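Local atomic coordinates of putative lipoprotein YerB (Bacillus subtilis, PDB entry 2PSB), a protein that is a putative membrane-attached lipoprotein of unknown function that interacts with the helicase PcrA, an interaction not essential for viability. Residues 179-191 and 195-207. Residues are numbered along the deposited sequence; the frame is centred on the assembly and turned at random.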
ATOM      1  N   ASN A 179      -0.305   1.604 -28.009  1.00 67.01           N
ATOM      2  CA  ASN A 179       0.872   2.426 -27.752  1.00 67.55           C
ATOM      3  C   ASN A 179       0.508   3.545 -26.777  1.00 67.74           C
ATOM      4  O   ASN A 179       0.209   3.281 -25.609  1.00 69.35           O
ATOM      5  CB  ASN A 179       1.396   3.014 -29.068  1.00 66.86           C
ATOM      6  CG  ASN A 179       2.756   3.674 -28.916  1.00 66.06           C
ATOM      7  OD1 ASN A 179       3.343   4.144 -29.889  1.00 62.69           O
ATOM      8  ND2 ASN A 179       3.264   3.708 -27.690  1.00 66.44           N
ATOM      9  N   GLU A 180       0.535   4.787 -27.260  1.00 66.94           N
ATOM     10  CA  GLU A 180       0.193   5.951 -26.441  1.00 65.98           C
ATOM     11  C   GLU A 180       0.984   6.007 -25.130  1.00 64.14           C
ATOM     12  O   GLU A 180       1.679   5.051 -24.773  1.00 64.14           O
ATOM     13  CB  GLU A 180      -1.311   5.943 -26.142  1.00 66.96           C
ATOM     14  CG  GLU A 180      -2.219   6.161 -27.362  1.00 68.26           C
ATOM     15  CD  GLU A 180      -1.933   5.207 -28.515  1.00 69.76           C
ATOM     16  OE1 GLU A 180      -1.796   3.987 -28.272  1.00 70.16           O
ATOM     17  OE2 GLU A 180      -1.856   5.676 -29.672  1.00 69.30           O
ATOM     18  N   SER A 181       0.886   7.129 -24.416  1.00 61.21           N
ATOM     19  CA  SER A 181       1.592   7.291 -23.143  1.00 58.20           C
ATOM     20  C   SER A 181       1.093   8.494 -22.345  1.00 57.08           C
ATOM     21  O   SER A 181       1.369   9.642 -22.696  1.00 56.59           O
ATOM     22  CB  SER A 181       3.101   7.428 -23.380  1.00 58.22           C
ATOM     23  OG  SER A 181       3.806   7.539 -22.156  1.00 56.32           O
ATOM     24  N   TYR A 182       0.365   8.217 -21.265  1.00 54.88           N
ATOM     25  CA  TYR A 182      -0.181   9.256 -20.394  1.00 52.35           C
ATOM     26  C   TYR A 182       0.400   9.181 -18.981  1.00 50.92           C
ATOM     27  O   TYR A 182       0.514   8.099 -18.400  1.00 51.11           O
ATOM     28  CB  TYR A 182      -1.703   9.124 -20.311  1.00 52.75           C
ATOM     29  CG  TYR A 182      -2.417   9.438 -21.600  1.00 54.37           C
ATOM     30  CD1 TYR A 182      -2.748  10.749 -21.926  1.00 54.28           C
ATOM     31  CD2 TYR A 182      -2.743   8.427 -22.504  1.00 54.92           C
ATOM     32  CE1 TYR A 182      -3.393  11.052 -23.119  1.00 55.42           C
ATOM     33  CE2 TYR A 182      -3.386   8.715 -23.707  1.00 55.90           C
ATOM     34  CZ  TYR A 182      -3.708  10.034 -24.006  1.00 56.18           C
ATOM     35  OH  TYR A 182      -4.341  10.346 -25.186  1.00 54.73           O
ATOM     36  N   ASN A 183       0.767  10.335 -18.436  1.00 48.23           N
ATOM     37  CA  ASN A 183       1.310  10.400 -17.088  1.00 45.51           C
ATOM     38  C   ASN A 183       0.225  10.994 -16.200  1.00 44.45           C
ATOM     39  O   ASN A 183      -0.718  11.611 -16.696  1.00 44.36           O
ATOM     40  CB  ASN A 183       2.564  11.276 -17.046  1.00 44.41           C
ATOM     41  CG  ASN A 183       3.681  10.742 -17.929  1.00 45.44           C
ATOM     42  OD1 ASN A 183       3.927   9.539 -17.976  1.00 43.60           O
ATOM     43  ND2 ASN A 183       4.372  11.642 -18.624  1.00 45.75           N
ATOM     44  N   VAL A 184       0.354  10.806 -14.893  1.00 42.86           N
ATOM     45  CA  VAL A 184      -0.634  11.319 -13.955  1.00 42.16           C
ATOM     46  C   VAL A 184      -0.015  11.905 -12.687  1.00 43.50           C
ATOM     47  O   VAL A 184       1.056  11.485 -12.243  1.00 42.11           O
ATOM     48  CB  VAL A 184      -1.639  10.209 -13.550  1.00 42.42           C
ATOM     49  CG1 VAL A 184      -0.891   9.020 -12.960  1.00 42.46           C
ATOM     50  CG2 VAL A 184      -2.650  10.749 -12.554  1.00 42.06           C
ATOM     51  N   ARG A 185      -0.713  12.885 -12.122  1.00 43.82           N
ATOM     52  CA  ARG A 185      -0.305  13.553 -10.896  1.00 44.71           C
ATOM     53  C   ARG A 185      -1.475  13.502  -9.915  1.00 44.80           C
ATOM     54  O   ARG A 185      -2.633  13.522 -10.321  1.00 45.04           O
ATOM     55  CB  ARG A 185       0.065  15.016 -11.170  1.00 46.31           C
ATOM     56  CG  ARG A 185       1.392  15.221 -11.893  1.00 49.89           C
ATOM     57  CD  ARG A 185       1.307  14.944 -13.384  1.00 53.29           C
ATOM     58  NE  ARG A 185       2.619  15.069 -14.018  1.00 56.13           N
ATOM     59  CZ  ARG A 185       3.534  14.106 -14.049  1.00 55.16           C
ATOM     60  NH1 ARG A 185       4.701  14.318 -14.645  1.00 56.93           N
ATOM     61  NH2 ARG A 185       3.275  12.923 -13.509  1.00 54.01           N
ATOM     62  N   VAL A 186      -1.168  13.438  -8.624  1.00 44.59           N
ATOM     63  CA  VAL A 186      -2.195  13.384  -7.591  1.00 43.17           C
ATOM     64  C   VAL A 186      -1.840  14.417  -6.535  1.00 42.85           C
ATOM     65  O   VAL A 186      -0.755  14.383  -5.957  1.00 42.19           O
ATOM     66  CB  VAL A 186      -2.254  11.986  -6.923  1.00 42.89           C
ATOM     67  CG1 VAL A 186      -3.420  11.913  -5.943  1.00 42.27           C
ATOM     68  CG2 VAL A 186      -2.375  10.905  -7.992  1.00 40.72           C
ATOM     69  N   ASP A 187      -2.751  15.349  -6.298  1.00 42.63           N
ATOM     70  CA  ASP A 187      -2.508  16.376  -5.302  1.00 43.90           C
ATOM     71  C   ASP A 187      -3.355  16.146  -4.062  1.00 43.99           C
ATOM     72  O   ASP A 187      -4.581  16.181  -4.121  1.00 41.97           O
ATOM     73  CB  ASP A 187      -2.800  17.760  -5.880  1.00 45.74           C
ATOM     74  CG  ASP A 187      -2.801  18.833  -4.823  1.00 46.74           C
ATOM     75  OD1 ASP A 187      -1.816  18.924  -4.056  1.00 50.08           O
ATOM     76  OD2 ASP A 187      -3.789  19.588  -4.758  1.00 47.90           O
ATOM     77  N   TYR A 188      -2.686  15.898  -2.940  1.00 43.65           N
ATOM     78  CA  TYR A 188      -3.369  15.671  -1.672  1.00 43.98           C
ATOM     79  C   TYR A 188      -3.344  16.933  -0.826  1.00 44.79           C
ATOM     80  O   TYR A 188      -4.197  17.119   0.031  1.00 46.47           O
ATOM     81  CB  TYR A 188      -2.697  14.542  -0.883  1.00 40.90           C
ATOM     82  CG  TYR A 188      -3.002  13.147  -1.368  1.00 36.46           C
ATOM     83  CD1 TYR A 188      -2.040  12.388  -2.036  1.00 34.03           C
ATOM     84  CD2 TYR A 188      -4.244  12.567  -1.123  1.00 33.31           C
ATOM     85  CE1 TYR A 188      -2.309  11.073  -2.432  1.00 32.09           C
ATOM     86  CE2 TYR A 188      -4.526  11.265  -1.516  1.00 29.44           C
ATOM     87  CZ  TYR A 188      -3.560  10.521  -2.163  1.00 30.33           C
ATOM     88  OH  TYR A 188      -3.847   9.216  -2.492  1.00 28.86           O
ATOM     89  N   GLY A 189      -2.360  17.791  -1.066  1.00 47.63           N
ATOM     90  CA  GLY A 189      -2.239  19.019  -0.300  1.00 50.95           C
ATOM     91  C   GLY A 189      -3.443  19.938  -0.378  1.00 53.29           C
ATOM     92  O   GLY A 189      -4.340  19.735  -1.193  1.00 52.79           O
ATOM     93  N   THR A 190      -3.463  20.951   0.485  1.00 56.60           N
ATOM     94  CA  THR A 190      -4.555  21.922   0.513  1.00 59.90           C
ATOM     95  C   THR A 190      -4.027  23.354   0.357  1.00 61.48           C
ATOM     96  O   THR A 190      -2.901  23.567  -0.094  1.00 62.13           O
ATOM     97  CB  THR A 190      -5.356  21.837   1.833  1.00 60.13           C
ATOM     98  OG1 THR A 190      -6.519  22.670   1.738  1.00 60.56           O
ATOM     99  CG2 THR A 190      -4.510  22.310   3.006  1.00 59.29           C
ATOM    100  N   ASN A 191      -4.850  24.323   0.742  1.00 63.16           N
ATOM    101  CA  ASN A 191      -4.511  25.738   0.652  1.00 64.44           C
ATOM    102  C   ASN A 191      -3.090  26.134   1.048  1.00 64.94           C
ATOM    103  O   ASN A 191      -2.431  26.880   0.324  1.00 65.41           O
ATOM    104  CB  ASN A 191      -5.511  26.554   1.474  1.00 65.90           C
ATOM    105  CG  ASN A 191      -6.823  26.767   0.747  1.00 67.17           C
ATOM    106  OD1 ASN A 191      -7.548  25.815   0.435  1.00 65.67           O
ATOM    107  ND2 ASN A 191      -7.134  28.025   0.464  1.00 67.83           N
ATOM    108  N   ASN A 195       1.160  18.325  -1.079  1.00 49.05           N
ATOM    109  CA  ASN A 195       1.492  16.903  -1.105  1.00 45.07           C
ATOM    110  C   ASN A 195       1.176  16.450  -2.530  1.00 41.75           C
ATOM    111  O   ASN A 195       0.048  16.072  -2.840  1.00 41.40           O
ATOM    112  CB  ASN A 195       0.634  16.142  -0.085  1.00 46.77           C
ATOM    113  CG  ASN A 195       1.104  14.707   0.137  1.00 49.42           C
ATOM    114  OD1 ASN A 195       0.556  13.994   0.978  1.00 52.31           O
ATOM    115  ND2 ASN A 195       2.121  14.284  -0.610  1.00 46.79           N
ATOM    116  N   LEU A 196       2.189  16.512  -3.390  1.00 39.05           N
ATOM    117  CA  LEU A 196       2.050  16.156  -4.801  1.00 36.75           C
ATOM    118  C   LEU A 196       2.749  14.852  -5.168  1.00 35.18           C
ATOM    119  O   LEU A 196       3.936  14.678  -4.903  1.00 33.29           O
ATOM    120  CB  LEU A 196       2.610  17.289  -5.674  1.00 37.31           C
ATOM    121  CG  LEU A 196       2.663  17.091  -7.193  1.00 36.40           C
ATOM    122  CD1 LEU A 196       1.247  17.053  -7.769  1.00 34.85           C
ATOM    123  CD2 LEU A 196       3.469  18.224  -7.823  1.00 37.88           C
ATOM    124  N   VAL A 197       1.991  13.946  -5.781  1.00 34.33           N
ATOM    125  CA  VAL A 197       2.495  12.650  -6.222  1.00 33.29           C
ATOM    126  C   VAL A 197       2.380  12.591  -7.747  1.00 34.16           C
ATOM    127  O   VAL A 197       1.372  13.004  -8.312  1.00 32.26           O
ATOM    128  CB  VAL A 197       1.673  11.486  -5.590  1.00 30.37           C
ATOM    129  CG1 VAL A 197       2.183  10.149  -6.098  1.00 27.96           C
ATOM    130  CG2 VAL A 197       1.789  11.534  -4.071  1.00 30.45           C
ATOM    131  N   GLU A 198       3.408  12.078  -8.411  1.00 34.29           N
ATOM    132  CA  GLU A 198       3.387  12.002  -9.866  1.00 35.12           C
ATOM    133  C   GLU A 198       3.867  10.636 -10.326  1.00 34.92           C
ATOM    134  O   GLU A 198       4.765  10.047  -9.727  1.00 36.45           O
ATOM    135  CB  GLU A 198       4.293  13.088 -10.470  1.00 37.36           C
ATOM    136  CG  GLU A 198       4.374  14.369  -9.643  1.00 40.14           C
ATOM    137  CD  GLU A 198       5.278  15.425 -10.268  1.00 42.61           C
ATOM    138  OE1 GLU A 198       5.766  16.318  -9.537  1.00 43.62           O
ATOM    139  OE2 GLU A 198       5.494  15.370 -11.495  1.00 44.41           O
ATOM    140  N   TYR A 199       3.253  10.129 -11.388  1.00 33.43           N
ATOM    141  CA  TYR A 199       3.644   8.840 -11.938  1.00 34.32           C
ATOM    142  C   TYR A 199       3.977   9.069 -13.405  1.00 35.60           C
ATOM    143  O   TYR A 199       3.155   9.561 -14.180  1.00 33.41           O
ATOM    144  CB  TYR A 199       2.517   7.803 -11.780  1.00 31.80           C
ATOM    145  CG  TYR A 199       2.180   7.474 -10.329  1.00 30.26           C
ATOM    146  CD1 TYR A 199       1.178   8.165  -9.649  1.00 26.13           C
ATOM    147  CD2 TYR A 199       2.895   6.499  -9.628  1.00 28.80           C
ATOM    148  CE1 TYR A 199       0.893   7.892  -8.309  1.00 27.09           C
ATOM    149  CE2 TYR A 199       2.615   6.225  -8.280  1.00 26.11           C
ATOM    150  CZ  TYR A 199       1.620   6.925  -7.637  1.00 25.44           C
ATOM    151  OH  TYR A 199       1.351   6.677  -6.315  1.00 27.14           O
ATOM    152  N   ASN A 200       5.200   8.718 -13.780  1.00 36.50           N
ATOM    153  CA  ASN A 200       5.648   8.915 -15.144  1.00 38.04           C
ATOM    154  C   ASN A 200       5.970   7.589 -15.801  1.00 37.02           C
ATOM    155  O   ASN A 200       6.802   6.830 -15.315  1.00 35.07           O
ATOM    156  CB  ASN A 200       6.867   9.834 -15.137  1.00 39.31           C
ATOM    157  CG  ASN A 200       6.635  11.090 -14.311  1.00 40.03           C
ATOM    158  OD1 ASN A 200       7.403  11.398 -13.397  1.00 42.24           O
ATOM    159  ND2 ASN A 200       5.566  11.820 -14.625  1.00 40.57           N
ATOM    160  N   TYR A 201       5.292   7.318 -16.910  1.00 38.14           N
ATOM    161  CA  TYR A 201       5.490   6.086 -17.647  1.00 39.99           C
ATOM    162  C   TYR A 201       6.791   6.123 -18.450  1.00 42.29           C
ATOM    163  O   TYR A 201       7.157   7.146 -19.030  1.00 42.84           O
ATOM    164  CB  TYR A 201       4.310   5.841 -18.588  1.00 38.67           C
ATOM    165  CG  TYR A 201       4.297   4.459 -19.201  1.00 36.57           C
ATOM    166  CD1 TYR A 201       4.229   3.325 -18.393  1.00 34.51           C
ATOM    167  CD2 TYR A 201       4.349   4.278 -20.593  1.00 34.92           C
ATOM    168  CE1 TYR A 201       4.213   2.043 -18.945  1.00 35.70           C
ATOM    169  CE2 TYR A 201       4.332   2.993 -21.153  1.00 35.62           C
ATOM    170  CZ  TYR A 201       4.264   1.883 -20.320  1.00 35.77           C
ATOM    171  OH  TYR A 201       4.264   0.607 -20.846  1.00 36.34           O
ATOM    172  N   ASP A 202       7.486   4.993 -18.471  1.00 43.69           N
ATOM    173  CA  ASP A 202       8.735   4.882 -19.201  1.00 44.75           C
ATOM    174  C   ASP A 202       8.529   3.913 -20.362  1.00 45.73           C
ATOM    175  O   ASP A 202       8.656   2.692 -20.197  1.00 43.44           O
ATOM    176  CB  ASP A 202       9.837   4.361 -18.280  1.00 46.26           C
ATOM    177  CG  ASP A 202      11.210   4.471 -18.902  1.00 48.37           C
ATOM    178  OD1 ASP A 202      11.971   5.367 -18.490  1.00 47.66           O
ATOM    179  OD2 ASP A 202      11.527   3.676 -19.811  1.00 49.91           O
ATOM    180  N   LYS A 203       8.200   4.466 -21.530  1.00 46.50           N
ATOM    181  CA  LYS A 203       7.964   3.667 -22.732  1.00 49.27           C
ATOM    182  C   LYS A 203       9.029   2.594 -22.884  1.00 50.94           C
ATOM    183  O   LYS A 203       8.718   1.419 -23.098  1.00 49.95           O
ATOM    184  CB  LYS A 203       7.973   4.553 -23.981  1.00 49.43           C
ATOM    185  CG  LYS A 203       6.802   5.518 -24.106  1.00 52.46           C
ATOM    186  CD  LYS A 203       6.974   6.438 -25.318  1.00 51.83           C
ATOM    187  CE  LYS A 203       8.092   7.464 -25.108  1.00 55.56           C
ATOM    188  NZ  LYS A 203       9.464   6.880 -24.965  1.00 54.85           N
ATOM    189  N   LYS A 204      10.289   3.007 -22.776  1.00 53.04           N
ATOM    190  CA  LYS A 204      11.405   2.078 -22.896  1.00 55.26           C
ATOM    191  C   LYS A 204      11.319   0.972 -21.854  1.00 54.49           C
ATOM    192  O   LYS A 204      11.140  -0.196 -22.193  1.00 54.37           O
ATOM    193  CB  LYS A 204      12.737   2.825 -22.750  1.00 57.30           C
ATOM    194  CG  LYS A 204      13.221   3.509 -24.017  1.00 59.76           C
ATOM    195  CD  LYS A 204      12.197   4.492 -24.559  1.00 62.28           C
ATOM    196  CE  LYS A 204      12.681   5.132 -25.852  1.00 62.10           C
ATOM    197  NZ  LYS A 204      11.673   6.093 -26.381  1.00 64.42           N
ATOM    198  N   ALA A 205      11.445   1.358 -20.587  1.00 54.13           N
ATOM    199  CA  ALA A 205      11.394   0.422 -19.467  1.00 53.34           C
ATOM    200  C   ALA A 205      10.070  -0.338 -19.402  1.00 52.43           C
ATOM    201  O   ALA A 205      10.025  -1.470 -18.930  1.00 52.95           O
ATOM    202  CB  ALA A 205      11.630   1.166 -18.163  1.00 53.00           C
ATOM    203  N   GLU A 206       9.000   0.290 -19.877  1.00 52.22           N
ATOM    204  CA  GLU A 206       7.677  -0.324 -19.883  1.00 51.92           C
ATOM    205  C   GLU A 206       7.058  -0.344 -18.486  1.00 50.36           C
ATOM    206  O   GLU A 206       6.298  -1.253 -18.138  1.00 51.43           O
ATOM    207  CB  GLU A 206       7.757  -1.748 -20.450  1.00 53.35           C
ATOM    208  CG  GLU A 206       8.364  -1.816 -21.851  1.00 56.52           C
ATOM    209  CD  GLU A 206       8.229  -3.185 -22.490  1.00 57.93           C
ATOM    210  OE1 GLU A 206       7.082  -3.663 -22.624  1.00 57.86           O
ATOM    211  OE2 GLU A 206       9.267  -3.778 -22.861  1.00 59.24           O
ATOM    212  N   PHE A 207       7.400   0.660 -17.685  1.00 46.88           N
ATOM    213  CA  PHE A 207       6.863   0.781 -16.345  1.00 41.74           C
ATOM    214  C   PHE A 207       6.770   2.233 -15.927  1.00 39.90           C
ATOM    215  O   PHE A 207       7.211   3.134 -16.649  1.00 38.98           O
ATOM    216  CB  PHE A 207       7.697  -0.019 -15.323  1.00 40.21           C
ATOM    217  CG  PHE A 207       9.133   0.429 -15.183  1.00 37.69           C
ATOM    218  CD1 PHE A 207       9.450   1.749 -14.878  1.00 37.11           C
ATOM    219  CD2 PHE A 207      10.169  -0.496 -15.294  1.00 36.31           C
ATOM    220  CE1 PHE A 207      10.770   2.142 -14.682  1.00 36.61           C
ATOM    221  CE2 PHE A 207      11.493  -0.117 -15.101  1.00 36.66           C
ATOM    222  CZ  PHE A 207      11.798   1.207 -14.794  1.00 36.14           C
TER
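The guanidinium of R185 is layered between two neighbours: E198 OE2 sits over the centre of one face, 3.4 Å above its plane, while CB of N183 covers the rim of the other. The N200 amide stands at its edge, the two planes 80° apart. Because the carboxylate lies over the face, the salt bridge from R185 NH1 to E198 OE2 (3.4 Å) works through charge alone, with no N-H aimed at the oxygen. A bend at chi2 (78°) folds the arginine back, and R185 NH2 donates to V184 O (2.9 Å) from above the carbonyl plane. V184 O also takes Y199 N (2.7 Å), so two donors grip it. Further along, N183 OD1 receives Y201 N (2.8 Å), a side chain extending the backbone pairing. V184 CG1 packs on Y199 CB (3.8 Å), and V186 CG2 approaches the Y199 ring edge. Y188 OH bonds I297 O and N296, and Y199 OH bonds N296 and R210, tying this layer to strand 293-298. Hydrogen-bonded pairs V184-Y199 and V186-V197 alternate with non-hydrogen-bonded R185-E198 and D187-L196: an antiparallel beta hairpin within a six-stranded sheet, one face carrying R185, D187, L196 and E198, the other packed against the protein interior.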